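Local coordinates for protein branched-chain amino acid aminotransferase (Thermoproteus uzoniensis, PDB 5CE8) that is a pyridoxal-phosphate-dependent transaminase that probably transfers the amino group of leucine, isoleucine and valine to 2-oxoglutarate, at residues P158-K162 against G218-G222. Sequence-based numbering, arbitrary orientation.
Sequences PVMAK and GILEG. With PLP (pyridoxal-5'-phosphate), chain D.
Leu220 packs over one face of the pyridoxal ring and beside the aliphatic chain of Lys162, which comes in at the C4 end, and its two methyls divide the work. CD1 turns back to the lysine segment, 3.7 Å from Lys162 CB and equally close to the carbonyl oxygen of Met160. CD2 instead rests over the cofactor, 3.7 Å from PLP C4, and Leu220 CB lies over the same face nearer the ring nitrogen, 3.6 Å from PLP C2. With CG anti to the backbone N (chi1 -173°), the leucine reaches across the aliphatic part of Lys162 at about a right angle. That lysine runs nearly straight, then bends at chi4 (71°) and turns NZ in to C4A, the former aldehyde carbon; the 1.4 Å separation of Lys162 NZ and PLP C4A is a covalent link, the internal aldimine of a class-IV aminotransferase. This link holds C4A, while the leucine limits tilting of the ring toward its side. Arg66, which also binds PLP, packs against both side chains, while Gly222, at the N-cap of helix 223-235, brings its CA to 3.4 Å from PLP O4P at the phosphate end. Away from the cofactor, a type I beta turn from Pro158 to Ala161 presents Val159 to the other loop, its CG2 4.0 Å from Gly218 O, an oxygen that accepts a hydrogen bond from Arg151. Met160 directs its CB away but lays CG 3.8 Å from Ile219 O. Its CE comes only loosely near Glu221 OE1, and that oxygen is held in a salt bridge by Arg206 of the second subunit.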
loop_
_atom_site.group_PDB
_atom_site.type_symbol
_atom_site.label_atom_id
_atom_site.label_comp_id
_atom_site.label_asym_id
_atom_site.label_seq_id
_atom_site.Cartn_x
_atom_site.Cartn_y
_atom_site.Cartn_z
ATOM N N PRO A 158 0.227 8.570 15.906
ATOM C CA PRO A 158 -0.438 9.846 15.610
ATOM C C PRO A 158 0.567 10.915 15.394
ATOM O O PRO A 158 0.848 11.729 16.276
ATOM C CB PRO A 158 -1.386 10.085 16.823
ATOM C CG PRO A 158 -0.928 9.210 17.829
ATOM C CD PRO A 158 -0.099 8.117 17.250
ATOM N N VAL A 159 1.127 10.877 14.168
ATOM C CA VAL A 159 2.222 11.670 13.766
ATOM C C VAL A 159 2.105 13.162 13.964
ATOM O O VAL A 159 3.088 13.837 14.236
ATOM C CB VAL A 159 2.662 11.389 12.363
ATOM C CG1 VAL A 159 3.441 10.119 12.449
ATOM C CG2 VAL A 159 1.493 11.299 11.391
ATOM N N MET A 160 0.885 13.667 13.961
ATOM C CA MET A 160 0.668 15.114 14.193
ATOM C C MET A 160 0.975 15.455 15.642
ATOM O O MET A 160 1.044 16.575 15.955
ATOM C CB MET A 160 -0.771 15.470 13.869
ATOM C CG MET A 160 -1.046 15.197 12.375
ATOM S SD MET A 160 -2.408 15.966 11.479
ATOM C CE MET A 160 -2.549 17.475 12.405
ATOM N N ALA A 161 1.014 14.491 16.521
ATOM C CA ALA A 161 1.382 14.784 17.889
ATOM C C ALA A 161 2.890 14.773 17.957
ATOM O O ALA A 161 3.500 13.872 17.388
ATOM C CB ALA A 161 0.843 13.754 18.769
ATOM N N LYS A 162 3.471 15.679 18.756
ATOM C CA LYS A 162 4.918 15.743 18.978
ATOM C C LYS A 162 5.224 14.774 20.077
ATOM O O LYS A 162 5.484 15.113 21.269
ATOM C CB LYS A 162 5.311 17.170 19.239
ATOM C CG LYS A 162 6.793 17.412 18.913
ATOM C CD LYS A 162 7.075 18.954 18.775
ATOM C CE LYS A 162 8.497 19.246 18.465
ATOM N NZ LYS A 162 8.768 18.822 17.051
ATOM N N GLY A 218 1.263 13.379 6.609
ATOM C CA GLY A 218 2.062 12.773 7.601
ATOM C C GLY A 218 3.061 13.709 8.272
ATOM O O GLY A 218 3.888 13.208 8.855
ATOM N N ILE A 219 2.951 15.048 8.157
ATOM C CA ILE A 219 3.866 16.021 8.829
ATOM C C ILE A 219 3.471 16.301 10.268
ATOM O O ILE A 219 2.319 15.999 10.700
ATOM C CB ILE A 219 3.993 17.375 8.067
ATOM C CG1 ILE A 219 2.618 18.083 7.918
ATOM C CG2 ILE A 219 4.510 17.148 6.639
ATOM C CD1 ILE A 219 2.699 19.529 7.492
ATOM N N LEU A 220 4.449 16.796 11.031
ATOM C CA LEU A 220 4.087 17.535 12.203
ATOM C C LEU A 220 3.826 18.982 11.719
ATOM O O LEU A 220 4.579 19.477 10.872
ATOM C CB LEU A 220 5.217 17.411 13.198
ATOM C CG LEU A 220 4.652 18.083 14.454
ATOM C CD1 LEU A 220 4.658 17.044 15.554
ATOM C CD2 LEU A 220 5.321 19.387 14.720
ATOM N N GLU A 221 2.701 19.555 12.138
ATOM C CA GLU A 221 2.274 20.946 11.861
ATOM C C GLU A 221 3.230 21.954 12.536
ATOM O O GLU A 221 2.968 22.397 13.590
ATOM C CB GLU A 221 0.835 21.195 12.285
ATOM C CG GLU A 221 0.316 22.583 11.831
ATOM C CD GLU A 221 -1.175 22.757 12.023
ATOM O OE1 GLU A 221 -1.828 21.872 12.637
ATOM O OE2 GLU A 221 -1.726 23.823 11.609
ATOM N N GLY A 222 4.341 22.299 11.910
ATOM C CA GLY A 222 5.306 23.115 12.542
ATOM C C GLY A 222 4.742 24.523 12.645
ATOM O O GLY A 222 4.012 25.020 11.745
HETATM N N1 PLP D . 8.856 18.143 11.921
HETATM C C2 PLP D . 8.811 17.264 12.919
HETATM C C2A PLP D . 8.780 15.791 12.645
HETATM C C3 PLP D . 8.890 17.703 14.305
HETATM O O3 PLP D . 8.939 16.764 15.331
HETATM C C4 PLP D . 8.964 19.166 14.573
HETATM C C4A PLP D . 9.028 19.744 15.972
HETATM C C5 PLP D . 8.970 20.042 13.367
HETATM C C6 PLP D . 8.917 19.431 12.083
HETATM C C5A PLP D . 9.108 21.538 13.397
HETATM O O4P PLP D . 8.139 22.138 14.179
HETATM P P PLP D . 8.418 23.577 14.762
HETATM O O1P PLP D . 9.719 23.555 15.634
HETATM O O2P PLP D . 8.368 24.507 13.627
HETATM O O3P PLP D . 7.333 23.898 15.751
#